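Local coordinates for protein putative dioxygenase (1H-3-hydroxy-4-oxoquinaldine 2,4-dioxygenase) (Mycobacteroides abscessus subsp. abscessus, PDB 6RA3) that cleaves the ring of the Pseudomonas quinolone signal PQS with dioxygen, giving N-octanoylanthranilate and carbon monoxide, on an alpha/beta hydrolase fold, at residues Ser29-Asp34 and Trp180-Arg185; Val52-Arg57 and Ile79-Ala84; Glu73-Thr78 and Ala102-Asp107; Leu120-Thr125 and Glu189-Trp194. All coordinates share one frame; numbering follows the deposited sequence.

Contact 1 of 4, residues Ser29-Asp34 and Trp180-Arg185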
loop_
_atom_site.group_PDB
_atom_site.type_symbol
_atom_site.label_atom_id
_atom_site.label_comp_id
_atom_site.label_asym_id
_atom_site.label_seq_id
_atom_site.Cartn_x
_atom_site.Cartn_y
_atom_site.Cartn_z
ATOM N N SER A 29 12.896 8.081 -11.232
ATOM C CA SER A 29 12.005 7.934 -12.361
ATOM C C SER A 29 11.935 9.267 -13.118
ATOM O O SER A 29 12.548 10.262 -12.730
ATOM C CB SER A 29 10.627 7.460 -11.891
ATOM O OG SER A 29 10.700 6.203 -11.223
ATOM N N GLY A 30 11.227 9.260 -14.238
ATOM C CA GLY A 30 10.960 10.466 -14.998
ATOM C C GLY A 30 9.797 11.243 -14.401
ATOM O O GLY A 30 9.344 10.976 -13.287
ATOM N N TRP A 31 9.304 12.224 -15.161
ATOM C CA TRP A 31 8.206 13.050 -14.674
ATOM C C TRP A 31 6.919 12.270 -14.820
ATOM O O TRP A 31 6.721 11.575 -15.806
ATOM C CB TRP A 31 8.101 14.380 -15.435
ATOM C CG TRP A 31 9.084 15.359 -15.013
ATOM C CD1 TRP A 31 10.327 15.499 -15.513
ATOM C CD2 TRP A 31 8.955 16.346 -13.964
ATOM N NE1 TRP A 31 10.981 16.498 -14.859
ATOM C CE2 TRP A 31 10.159 17.039 -13.909
ATOM C CE3 TRP A 31 7.931 16.710 -13.090
ATOM C CZ2 TRP A 31 10.378 18.087 -13.027
ATOM C CZ3 TRP A 31 8.158 17.727 -12.199
ATOM C CH2 TRP A 31 9.366 18.414 -12.178
ATOM N N ALA A 32 6.047 12.371 -13.814
ATOM C CA ALA A 32 4.690 11.841 -13.864
ATOM C C ALA A 32 4.618 10.338 -13.701
ATOM O O ALA A 32 3.665 9.717 -14.160
ATOM C CB ALA A 32 3.954 12.206 -15.165
ATOM N N HIS A 33 5.597 9.716 -13.062
ATOM C CA HIS A 33 5.435 8.317 -12.723
ATOM C C HIS A 33 6.364 8.046 -11.560
ATOM O O HIS A 33 7.142 8.912 -11.144
ATOM C CB HIS A 33 5.642 7.379 -13.938
ATOM C CG HIS A 33 7.019 7.388 -14.518
ATOM N ND1 HIS A 33 7.406 6.487 -15.483
ATOM C CD2 HIS A 33 8.091 8.184 -14.296
ATOM C CE1 HIS A 33 8.663 6.714 -15.820
ATOM N NE2 HIS A 33 9.100 7.745 -15.123
ATOM N N ASP A 34 6.214 6.856 -10.985
ATOM C CA ASP A 34 6.817 6.616 -9.682
ATOM C C ASP A 34 7.741 5.399 -9.704
ATOM O O ASP A 34 8.173 4.952 -10.769
ATOM C CB ASP A 34 5.711 6.465 -8.632
ATOM C CG ASP A 34 4.794 5.289 -8.898
ATOM O OD1 ASP A 34 5.036 4.527 -9.863
ATOM O OD2 ASP A 34 3.807 5.127 -8.137
ATOM N N TRP A 180 1.976 17.753 -15.390
ATOM C CA TRP A 180 2.420 17.777 -16.780
ATOM C C TRP A 180 2.869 19.170 -17.216
ATOM O O TRP A 180 3.872 19.307 -17.927
ATOM C CB TRP A 180 1.308 17.248 -17.667
ATOM C CG TRP A 180 1.305 15.785 -17.633
ATOM C CD1 TRP A 180 0.548 14.976 -16.838
ATOM C CD2 TRP A 180 2.146 14.925 -18.403
ATOM N NE1 TRP A 180 0.854 13.658 -17.079
ATOM C CE2 TRP A 180 1.836 13.600 -18.036
ATOM C CE3 TRP A 180 3.132 15.148 -19.373
ATOM C CZ2 TRP A 180 2.476 12.502 -18.607
ATOM C CZ3 TRP A 180 3.762 14.060 -19.938
ATOM C CH2 TRP A 180 3.434 12.750 -19.551
ATOM N N ALA A 181 2.143 20.217 -16.814
ATOM C CA ALA A 181 2.621 21.574 -17.065
ATOM C C ALA A 181 3.972 21.798 -16.399
ATOM O O ALA A 181 4.889 22.356 -17.012
ATOM C CB ALA A 181 1.585 22.616 -16.594
ATOM N N ARG A 182 4.140 21.338 -15.162
ATOM C CA ARG A 182 5.406 21.577 -14.463
ATOM C C ARG A 182 6.566 20.861 -15.149
ATOM O O ARG A 182 7.676 21.403 -15.236
ATOM C CB ARG A 182 5.319 21.128 -12.999
ATOM C CG ARG A 182 6.653 21.152 -12.237
ATOM C CD ARG A 182 6.435 20.852 -10.757
ATOM N NE ARG A 182 5.418 21.745 -10.217
ATOM C CZ ARG A 182 4.168 21.410 -9.908
ATOM N NH1 ARG A 182 3.727 20.153 -10.045
ATOM N NH2 ARG A 182 3.343 22.360 -9.461
ATOM N N ALA A 183 6.328 19.631 -15.612
ATOM C CA ALA A 183 7.336 18.906 -16.378
ATOM C C ALA A 183 7.763 19.720 -17.592
ATOM O O ALA A 183 8.960 19.883 -17.854
ATOM C CB ALA A 183 6.784 17.551 -16.811
ATOM N N GLY A 184 6.788 20.245 -18.334
ATOM C CA GLY A 184 7.052 21.091 -19.483
ATOM C C GLY A 184 8.006 22.201 -19.140
ATOM O O GLY A 184 9.039 22.350 -19.791
ATOM N N ARG A 185 7.652 22.992 -18.127
ATOM C CA ARG A 185 8.488 24.086 -17.659
ATOM C C ARG A 185 9.897 23.631 -17.339
ATOM O O ARG A 185 10.879 24.273 -17.741
ATOM C CB ARG A 185 7.888 24.688 -16.386
ATOM C CG ARG A 185 7.333 26.043 -16.500
ATOM C CD ARG A 185 5.978 26.097 -15.896
ATOM N NE ARG A 185 5.905 25.624 -14.509
ATOM C CZ ARG A 185 4.795 25.115 -13.982
ATOM N NH1 ARG A 185 3.711 24.996 -14.724
ATOM N NH2 ARG A 185 4.770 24.688 -12.726
#
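The indole of Trp31 overlaps Ala183 of helix 177-194, whose CA stands over the face of the six-membered ring, 4.1 Å from its centroid and 19° off the normal, a CH-pi contact. The alpha/beta hydrolase fold meets its helical cap here: Ser29-Asp34 is the loop after strand 24-28, which in many family members contributes to the oxyanion hole, and helix 177-194 belongs to the insertion between strands 116-120 and 209-214. With CG anti to its own carbonyl carbon (chi1 -78°), Trp31 swings its ring against the helix, and its CG lies 3.7 Å from Ala183 CB. Farther out, Arg182 runs at about a right angle to the tryptophan, and its CG touches Trp31 CZ3 at 3.7 Å. Only the aliphatic part of the arginine serves this contact; its polar end is held by salt bridges to Asp178 and Asp68. Phe69 also meets the Trp31 ring, and the Trp31 side chain comes within about 4 Å of that of His97, a substrate-binding residue. A type II turn from Gly30 to His33 presents Ala32, whose CB sits 3.5 Å above the Trp180 ring plane, toward the rim, and 3.8 Å from CZ2.

Contact 2 of 4, residues Val52-Arg57 and Ile79-Ala84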
loop_
_atom_site.group_PDB
_atom_site.type_symbol
_atom_site.label_atom_id
_atom_site.label_comp_id
_atom_site.label_asym_id
_atom_site.label_seq_id
_atom_site.Cartn_x
_atom_site.Cartn_y
_atom_site.Cartn_z
ATOM N N VAL A 52 17.510 1.462 -3.330
ATOM C CA VAL A 52 16.552 2.433 -2.796
ATOM C C VAL A 52 15.851 3.043 -4.002
ATOM O O VAL A 52 16.493 3.722 -4.817
ATOM C CB VAL A 52 17.237 3.522 -1.948
ATOM C CG1 VAL A 52 16.244 4.644 -1.572
ATOM C CG2 VAL A 52 17.878 2.957 -0.720
ATOM N N ARG A 53 14.560 2.774 -4.148
ATOM C CA ARG A 53 13.771 3.378 -5.218
ATOM C C ARG A 53 13.105 4.638 -4.677
ATOM O O ARG A 53 12.489 4.606 -3.609
ATOM C CB ARG A 53 12.730 2.410 -5.766
ATOM C CG ARG A 53 13.286 1.136 -6.339
ATOM C CD ARG A 53 12.222 0.374 -7.083
ATOM N NE ARG A 53 11.246 -0.155 -6.133
ATOM C CZ ARG A 53 10.081 -0.693 -6.462
ATOM N NH1 ARG A 53 9.703 -0.783 -7.731
ATOM N NH2 ARG A 53 9.292 -1.155 -5.505
ATOM N N VAL A 54 13.261 5.757 -5.392
ATOM C CA VAL A 54 12.883 7.066 -4.874
ATOM C C VAL A 54 11.825 7.683 -5.775
ATOM O O VAL A 54 11.939 7.659 -7.002
ATOM C CB VAL A 54 14.092 8.008 -4.759
ATOM C CG1 VAL A 54 13.638 9.396 -4.347
ATOM C CG2 VAL A 54 15.092 7.480 -3.774
ATOM N N CYS A 55 10.802 8.250 -5.148
ATOM C CA CYS A 55 9.759 8.999 -5.830
ATOM C C CYS A 55 10.058 10.485 -5.691
ATOM O O CYS A 55 10.590 10.921 -4.674
ATOM C CB CYS A 55 8.381 8.700 -5.223
ATOM S SG CYS A 55 7.699 7.066 -5.511
ATOM N N TRP A 56 9.741 11.260 -6.735
ATOM C CA TRP A 56 9.789 12.714 -6.621
ATOM C C TRP A 56 8.681 13.222 -5.692
ATOM O O TRP A 56 7.653 12.569 -5.494
ATOM C CB TRP A 56 9.623 13.366 -7.999
ATOM C CG TRP A 56 10.531 12.834 -9.043
ATOM C CD1 TRP A 56 10.173 12.247 -10.227
ATOM C CD2 TRP A 56 11.961 12.830 -9.003
ATOM N NE1 TRP A 56 11.297 11.888 -10.926
ATOM C CE2 TRP A 56 12.407 12.231 -10.191
ATOM C CE3 TRP A 56 12.908 13.285 -8.073
ATOM C CZ2 TRP A 56 13.765 12.067 -10.477
ATOM C CZ3 TRP A 56 14.250 13.108 -8.356
ATOM C CH2 TRP A 56 14.664 12.528 -9.558
ATOM N N ARG A 57 8.917 14.389 -5.107
ATOM C CA ARG A 57 7.866 15.096 -4.388
ATOM C C ARG A 57 6.637 15.230 -5.279
ATOM O O ARG A 57 6.741 15.339 -6.499
ATOM C CB ARG A 57 8.375 16.461 -3.882
ATOM C CG ARG A 57 8.528 17.572 -4.922
ATOM C CD ARG A 57 8.831 18.906 -4.264
ATOM N NE ARG A 57 10.002 18.909 -3.400
ATOM C CZ ARG A 57 10.404 19.970 -2.718
ATOM N NH1 ARG A 57 9.718 21.106 -2.785
ATOM N NH2 ARG A 57 11.486 19.907 -1.960
ATOM N N ILE A 79 18.845 13.599 -2.055
ATOM C CA ILE A 79 20.017 13.613 -1.189
ATOM C C ILE A 79 19.605 13.616 0.273
ATOM O O ILE A 79 20.240 12.965 1.114
ATOM C CB ILE A 79 20.916 14.822 -1.517
ATOM C CG1 ILE A 79 21.492 14.692 -2.928
ATOM C CG2 ILE A 79 22.022 14.959 -0.462
ATOM C CD1 ILE A 79 22.265 15.909 -3.403
ATOM N N GLY A 80 18.578 14.388 0.621
ATOM C CA GLY A 80 18.168 14.436 2.013
ATOM C C GLY A 80 17.649 13.091 2.487
ATOM O O GLY A 80 17.880 12.690 3.634
ATOM N N LEU A 81 16.947 12.378 1.603
ATOM C CA LEU A 81 16.455 11.041 1.924
ATOM C C LEU A 81 17.614 10.073 2.151
ATOM O O LEU A 81 17.601 9.286 3.101
ATOM C CB LEU A 81 15.565 10.526 0.796
ATOM C CG LEU A 81 14.858 9.202 1.083
ATOM C CD1 LEU A 81 13.671 9.448 2.018
ATOM C CD2 LEU A 81 14.428 8.554 -0.181
ATOM N N LEU A 82 18.632 10.125 1.297
ATOM C CA LEU A 82 19.742 9.176 1.415
ATOM C C LEU A 82 20.553 9.397 2.700
ATOM O O LEU A 82 20.943 8.424 3.373
ATOM C CB LEU A 82 20.606 9.268 0.160
ATOM C CG LEU A 82 19.819 8.870 -1.088
ATOM C CD1 LEU A 82 20.529 9.195 -2.444
ATOM C CD2 LEU A 82 19.460 7.381 -1.104
ATOM N N ASP A 83 20.811 10.659 3.061
ATOM C CA ASP A 83 21.409 10.976 4.353
ATOM C C ASP A 83 20.573 10.430 5.506
ATOM O O ASP A 83 21.122 9.917 6.480
ATOM C CB ASP A 83 21.571 12.485 4.502
ATOM C CG ASP A 83 22.592 13.079 3.525
ATOM O OD1 ASP A 83 23.259 12.313 2.791
ATOM O OD2 ASP A 83 22.703 14.327 3.484
ATOM N N ALA A 84 19.239 10.544 5.420
ATOM C CA ALA A 84 18.381 10.021 6.474
ATOM C C ALA A 84 18.445 8.493 6.533
ATOM O O ALA A 84 18.386 7.906 7.621
ATOM C CB ALA A 84 16.937 10.490 6.268
#
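Leu81 leans from its helix toward Val54 on the strand beneath, and the meeting takes place at its far end. Its CB lies well back from the strand. CG stands anti to the backbone N (chi1 -173°) and also keeps its distance, serving to carry the branch down toward the sheet. Of the two methyls, CD1 turns away from Val54, whereas CD2 drops onto it and lies 3.8 Å from Val54 CG2, so that the two residues reach toward each other tip to tip. The other valine methyl, CG1, is a little farther from Leu81 CD2, at 4.3 Å. One residue along the helix, Leu82 makes a second, looser methyl contact: its CD2 comes to 4.2 Å from Val52 CG1. Val52 and Val54 thus offer methyls from the same face of the strand, while Arg53 between them points to the other face and forms salt bridges with Asp15 and Asp39. The small apolar layer is widened by neighbouring strands, as Leu82 and Val54 both touch Val26 and Leu81 rests on Phe14. No hydrogen bond joins the two segments. Strand 51-54 is followed by helix 71-84, which packs on the sheet before the chain enters strand 90-95, parallel to the first and beyond strand 24-28: a beta-alpha-beta crossover of the alpha/beta hydrolase core.

Contact 3 of 4, residues Glu73-Thr78 and Ala102-Asp107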
loop_
_atom_site.group_PDB
_atom_site.type_symbol
_atom_site.label_atom_id
_atom_site.label_comp_id
_atom_site.label_asym_id
_atom_site.label_seq_id
_atom_site.Cartn_x
_atom_site.Cartn_y
_atom_site.Cartn_z
ATOM N N GLU A 73 15.119 20.968 -6.377
ATOM C CA GLU A 73 14.353 20.305 -5.322
ATOM C C GLU A 73 14.426 18.781 -5.461
ATOM O O GLU A 73 14.520 18.067 -4.463
ATOM C CB GLU A 73 12.892 20.778 -5.356
ATOM C CG GLU A 73 12.661 22.162 -4.795
ATOM C CD GLU A 73 13.279 23.268 -5.654
ATOM O OE1 GLU A 73 13.230 23.152 -6.902
ATOM O OE2 GLU A 73 13.834 24.236 -5.077
ATOM N N MET A 74 14.360 18.267 -6.680
ATOM C CA MET A 74 14.437 16.824 -6.874
ATOM C C MET A 74 15.749 16.272 -6.317
ATOM O O MET A 74 15.767 15.227 -5.655
ATOM C CB MET A 74 14.267 16.508 -8.358
ATOM C CG MET A 74 12.830 16.698 -8.861
ATOM S SD MET A 74 12.735 17.078 -10.621
ATOM C CE MET A 74 12.317 15.500 -11.313
ATOM N N ALA A 75 16.839 17.014 -6.501
ATOM C CA ALA A 75 18.154 16.649 -5.997
ATOM C C ALA A 75 18.300 16.894 -4.502
ATOM O O ALA A 75 18.912 16.086 -3.792
ATOM C CB ALA A 75 19.219 17.443 -6.751
ATOM N N ALA A 76 17.767 18.006 -4.004
ATOM C CA ALA A 76 17.852 18.266 -2.580
ATOM C C ALA A 76 17.052 17.228 -1.804
ATOM O O ALA A 76 17.451 16.846 -0.706
ATOM C CB ALA A 76 17.348 19.676 -2.253
ATOM N N ASP A 77 15.909 16.783 -2.362
ATOM C CA ASP A 77 15.047 15.809 -1.679
ATOM C C ASP A 77 15.691 14.423 -1.667
ATOM O O ASP A 77 15.659 13.719 -0.649
ATOM C CB ASP A 77 13.678 15.660 -2.361
ATOM C CG ASP A 77 12.812 16.915 -2.328
ATOM O OD1 ASP A 77 11.834 16.924 -3.111
ATOM O OD2 ASP A 77 13.082 17.844 -1.545
ATOM N N THR A 78 16.199 13.989 -2.827
ATOM C CA THR A 78 16.789 12.666 -2.949
ATOM C C THR A 78 18.013 12.555 -2.068
ATOM O O THR A 78 18.195 11.550 -1.372
ATOM C CB THR A 78 17.137 12.390 -4.409
ATOM O OG1 THR A 78 15.944 12.383 -5.199
ATOM C CG2 THR A 78 17.869 11.029 -4.576
ATOM N N ALA A 102 19.733 13.582 -11.429
ATOM C CA ALA A 102 20.862 12.681 -11.160
ATOM C C ALA A 102 22.205 13.387 -11.348
ATOM O O ALA A 102 23.121 13.226 -10.533
ATOM C CB ALA A 102 20.774 11.452 -12.069
ATOM N N LEU A 103 22.336 14.203 -12.404
ATOM C CA LEU A 103 23.598 14.915 -12.621
ATOM C C LEU A 103 23.778 16.044 -11.613
ATOM O O LEU A 103 24.893 16.297 -11.141
ATOM C CB LEU A 103 23.645 15.428 -14.058
ATOM C CG LEU A 103 23.552 14.271 -15.058
ATOM C CD1 LEU A 103 23.279 14.732 -16.468
ATOM C CD2 LEU A 103 24.854 13.475 -15.014
ATOM N N GLU A 104 22.689 16.711 -11.239
ATOM C CA GLU A 104 22.785 17.702 -10.181
ATOM C C GLU A 104 23.230 17.044 -8.893
ATOM O O GLU A 104 24.083 17.585 -8.180
ATOM C CB GLU A 104 21.434 18.425 -10.001
ATOM C CG GLU A 104 21.423 19.482 -8.897
ATOM C CD GLU A 104 22.436 20.610 -9.126
ATOM O OE1 GLU A 104 22.776 20.861 -10.298
ATOM O OE2 GLU A 104 22.887 21.239 -8.135
ATOM N N ILE A 105 22.670 15.866 -8.578
ATOM C CA ILE A 105 23.082 15.154 -7.363
ATOM C C ILE A 105 24.559 14.775 -7.453
ATOM O O ILE A 105 25.315 14.907 -6.477
ATOM C CB ILE A 105 22.203 13.907 -7.126
ATOM C CG1 ILE A 105 20.737 14.298 -6.846
ATOM C CG2 ILE A 105 22.777 13.054 -5.976
ATOM C CD1 ILE A 105 19.712 13.148 -7.070
ATOM N N ALA A 106 24.992 14.270 -8.612
ATOM C CA ALA A 106 26.406 13.916 -8.756
ATOM C C ALA A 106 27.295 15.128 -8.531
ATOM O O ALA A 106 28.347 15.023 -7.891
ATOM C CB ALA A 106 26.674 13.320 -10.127
ATOM N N ASP A 107 26.872 16.297 -9.022
ATOM C CA ASP A 107 27.695 17.496 -8.899
ATOM C C ASP A 107 27.760 17.976 -7.458
ATOM O O ASP A 107 28.792 18.495 -7.012
ATOM C CB ASP A 107 27.140 18.599 -9.795
ATOM C CG ASP A 107 28.075 19.790 -9.902
ATOM O OD1 ASP A 107 29.289 19.623 -9.649
ATOM O OD2 ASP A 107 27.580 20.896 -10.227
#
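Apolar contact dominates, centred on Ala75, which points its single methyl at the opposite helix. Ala75 CB lies 3.5 Å from Ile105 CG1, tighter than usual van der Waals contact, and 3.7 Å from Glu104 CG, so it is flanked by two successive side chains. The backbones come close here too, with the CA atoms of Ala75 and Ile105 5.3 Å apart. One turn further along, Thr78 crosses Ile105 at about a right angle, and its CG2 touches Ile105 CD1 at 3.8 Å. The isoleucine reaches both partners because CG1 stands anti to its carbonyl carbon (chi1 -65°), spreading CG1 and CD1 along the facing helix.

The segments belong to helices 71-84 and 99-109 of the alpha/beta hydrolase fold, which follow strands 51-54 and 90-95; the bend leading into the second helix holds the place of the nucleophile elbow. The axes of the two short segments pass 8.6 Å apart at a signed crossing angle of -58°, consistent with the small alanine at the point where the backbones are nearest.

The polar ends of Thr78 and Glu104 find partners other than the opposite segment. Thr78 OG1 donates to Met74 O at 2.9 Å, while the Thr78 amide reaches the same oxygen from the opposite face of its plane. The hydroxyl bond helps to set the threonine rotation, with CG2 facing the isoleucine. The Glu104 carboxylate forms salt bridges with Arg108 and Arg200, and Arg200 also pairs with Asp107.

Contact 4 of 4, residues Leu120-Thr125 and Glu189-Trp194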
loop_
_atom_site.group_PDB
_atom_site.type_symbol
_atom_site.label_atom_id
_atom_site.label_comp_id
_atom_site.label_asym_id
_atom_site.label_seq_id
_atom_site.Cartn_x
_atom_site.Cartn_y
_atom_site.Cartn_z
ATOM N N LEU A 120 18.929 6.721 -18.587
ATOM C CA LEU A 120 18.136 5.964 -19.550
ATOM C C LEU A 120 17.392 6.951 -20.452
ATOM O O LEU A 120 16.542 7.712 -19.971
ATOM C CB LEU A 120 17.144 5.045 -18.839
ATOM C CG LEU A 120 17.564 3.695 -18.241
ATOM C CD1 LEU A 120 18.961 3.705 -17.671
ATOM C CD2 LEU A 120 16.550 3.316 -17.179
ATOM N N ASP A 121 17.741 6.947 -21.747
ATOM C CA ASP A 121 16.942 7.544 -22.832
ATOM C C ASP A 121 16.687 9.040 -22.634
ATOM O O ASP A 121 15.552 9.506 -22.726
ATOM C CB ASP A 121 15.625 6.787 -22.992
ATOM C CG ASP A 121 15.253 6.549 -24.451
ATOM O OD1 ASP A 121 14.763 7.487 -25.123
ATOM O OD2 ASP A 121 15.456 5.412 -24.932
ATOM N N LEU A 122 17.757 9.796 -22.378
ATOM C CA LEU A 122 17.711 11.249 -22.214
ATOM C C LEU A 122 18.297 11.926 -23.455
ATOM O O LEU A 122 19.423 11.618 -23.857
ATOM C CB LEU A 122 18.482 11.670 -20.958
ATOM C CG LEU A 122 18.711 13.163 -20.709
ATOM C CD1 LEU A 122 17.383 13.944 -20.630
ATOM C CD2 LEU A 122 19.533 13.368 -19.457
ATOM N N ILE A 123 17.530 12.843 -24.060
ATOM C CA ILE A 123 17.948 13.519 -25.294
ATOM C C ILE A 123 19.254 14.264 -25.040
ATOM O O ILE A 123 19.315 15.192 -24.223
ATOM C CB ILE A 123 16.825 14.454 -25.789
ATOM C CG1 ILE A 123 15.617 13.648 -26.279
ATOM C CG2 ILE A 123 17.285 15.381 -26.900
ATOM C CD1 ILE A 123 15.906 12.723 -27.445
ATOM N N MET A 124 20.323 13.853 -25.735
ATOM C CA MET A 124 21.639 14.412 -25.461
ATOM C C MET A 124 21.978 15.601 -26.358
ATOM O O MET A 124 22.875 16.386 -26.018
ATOM C CB MET A 124 22.698 13.313 -25.600
ATOM C CG MET A 124 22.685 12.294 -24.440
ATOM S SD MET A 124 23.302 13.013 -22.893
ATOM C CE MET A 124 22.719 11.745 -21.745
ATOM N N THR A 125 21.274 15.754 -27.479
ATOM C CA THR A 125 21.352 16.953 -28.310
ATOM C C THR A 125 20.704 18.143 -27.598
ATOM O O THR A 125 20.077 17.986 -26.546
ATOM C CB THR A 125 20.641 16.709 -29.644
ATOM O OG1 THR A 125 19.264 16.385 -29.405
ATOM C CG2 THR A 125 21.279 15.572 -30.419
ATOM N N GLU A 189 13.141 24.478 -19.444
ATOM C CA GLU A 189 14.131 25.368 -18.848
ATOM C C GLU A 189 15.510 24.711 -18.784
ATOM O O GLU A 189 16.535 25.395 -18.917
ATOM C CB GLU A 189 13.693 25.799 -17.453
ATOM C CG GLU A 189 14.676 26.721 -16.715
ATOM C CD GLU A 189 14.442 26.743 -15.213
ATOM O OE1 GLU A 189 13.383 26.235 -14.764
ATOM O OE2 GLU A 189 15.307 27.270 -14.478
ATOM N N ALA A 190 15.560 23.400 -18.533
ATOM C CA ALA A 190 16.845 22.719 -18.422
ATOM C C ALA A 190 17.620 22.811 -19.741
ATOM O O ALA A 190 18.820 23.102 -19.752
ATOM C CB ALA A 190 16.621 21.263 -18.007
ATOM N N TYR A 191 16.937 22.609 -20.867
ATOM C CA TYR A 191 17.616 22.715 -22.158
ATOM C C TYR A 191 17.961 24.157 -22.516
ATOM O O TYR A 191 18.947 24.390 -23.232
ATOM C CB TYR A 191 16.769 22.099 -23.258
ATOM C CG TYR A 191 16.809 20.596 -23.259
ATOM C CD1 TYR A 191 15.851 19.863 -22.570
ATOM C CD2 TYR A 191 17.804 19.904 -23.945
ATOM C CE1 TYR A 191 15.874 18.471 -22.564
ATOM C CE2 TYR A 191 17.838 18.511 -23.947
ATOM C CZ TYR A 191 16.864 17.801 -23.248
ATOM O OH TYR A 191 16.861 16.427 -23.228
ATOM N N ARG A 192 17.176 25.132 -22.041
ATOM C CA ARG A 192 17.513 26.537 -22.277
ATOM C C ARG A 192 18.703 26.986 -21.445
ATOM O O ARG A 192 19.445 27.880 -21.859
ATOM C CB ARG A 192 16.328 27.453 -21.949
ATOM C CG ARG A 192 15.148 27.348 -22.878
ATOM C CD ARG A 192 14.205 28.532 -22.683
ATOM N NE ARG A 192 14.341 29.168 -21.375
ATOM C CZ ARG A 192 13.534 28.967 -20.334
ATOM N NH1 ARG A 192 12.503 28.132 -20.423
ATOM N NH2 ARG A 192 13.762 29.616 -19.198
ATOM N N THR A 193 18.870 26.423 -20.254
ATOM C CA THR A 193 19.952 26.827 -19.362
ATOM C C THR A 193 21.285 26.242 -19.810
ATOM O O THR A 193 22.277 26.965 -19.964
ATOM C CB THR A 193 19.629 26.363 -17.940
ATOM O OG1 THR A 193 18.338 26.849 -17.578
ATOM C CG2 THR A 193 20.703 26.841 -16.921
ATOM N N TRP A 194 21.309 24.929 -20.018
ATOM C CA TRP A 194 22.533 24.167 -20.229
ATOM C C TRP A 194 22.844 23.942 -21.692
ATOM O O TRP A 194 23.997 23.642 -22.021
ATOM C CB TRP A 194 22.422 22.790 -19.542
ATOM C CG TRP A 194 22.377 22.906 -18.090
ATOM C CD1 TRP A 194 21.286 22.748 -17.294
ATOM C CD2 TRP A 194 23.465 23.241 -17.231
ATOM N NE1 TRP A 194 21.626 22.964 -15.991
ATOM C CE2 TRP A 194 22.962 23.260 -15.917
ATOM C CE3 TRP A 194 24.828 23.502 -17.440
ATOM C CZ2 TRP A 194 23.769 23.538 -14.801
ATOM C CZ3 TRP A 194 25.630 23.789 -16.327
ATOM C CH2 TRP A 194 25.094 23.799 -15.025
#
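Tyr191 extends from helix 177-194 end-on into the loop Leu120-Thr125, presenting the edge of its ring rather than a face. This loop follows strand 116-120 of the alpha/beta hydrolase fold and leads into the cap helices; Asp121, within it, hydrogen-bonds to the active-site His246. The phenol is directed across by its first torsion, which sets CG anti to the carbonyl carbon (chi1 -77°) and leaves OH at the loop backbone. There Ile123 O lies at the ring edge, in its plane, 2.9 Å from Tyr191 OH, which donates a hydrogen bond to it; the bond remains doubtful because the place of that carbonyl oxygen is less sure. The Ile123 side chain crosses the tyrosine at about a right angle: its CB, 3.2 Å from Tyr191 OH, and its CG2 border the hydroxyl, while the CG1 end leads away. Leu122 instead slides past the tyrosine in the opposite direction, bringing CD1 to 3.6 Å from Tyr191 OH. Beyond the two segments, Trp100 meets the Tyr191 ring edge-to-face, and the tyrosine side chain comes within about 3 Å of that of His97, a substrate-binding residue, which places this contact beside the active site. Another carbonyl, Thr125 O, also lies near the ring plane, 3.5 Å from Tyr191 CE2.

Contacts 2 and 3 belong to the sheet-and-helix core and share helix 71-84; their centres are 10 Å apart, and the Arg57-Asp77 salt bridge ties them together. Contacts 1 and 4 share helix 177-194, with centres 14 Å apart, and join this cap helix to loops leaving strands 24-28 and 116-120. Along the chain, contacts 2 and 3 both fall between the two segments of contact 1, whereas contacts 1 and 4 interleave. Contact 1 bridges the groups: Trp56 NE1 probably hydrogen-bonds to Ser29 O, and Met74 packs on Trp31. Contacts 2 and 4 lie farthest apart, 23 Å between centres. Trp31 of contact 1 and Tyr191 of contact 4 both come near His97, consistent with the loop and this helix bordering the substrate site.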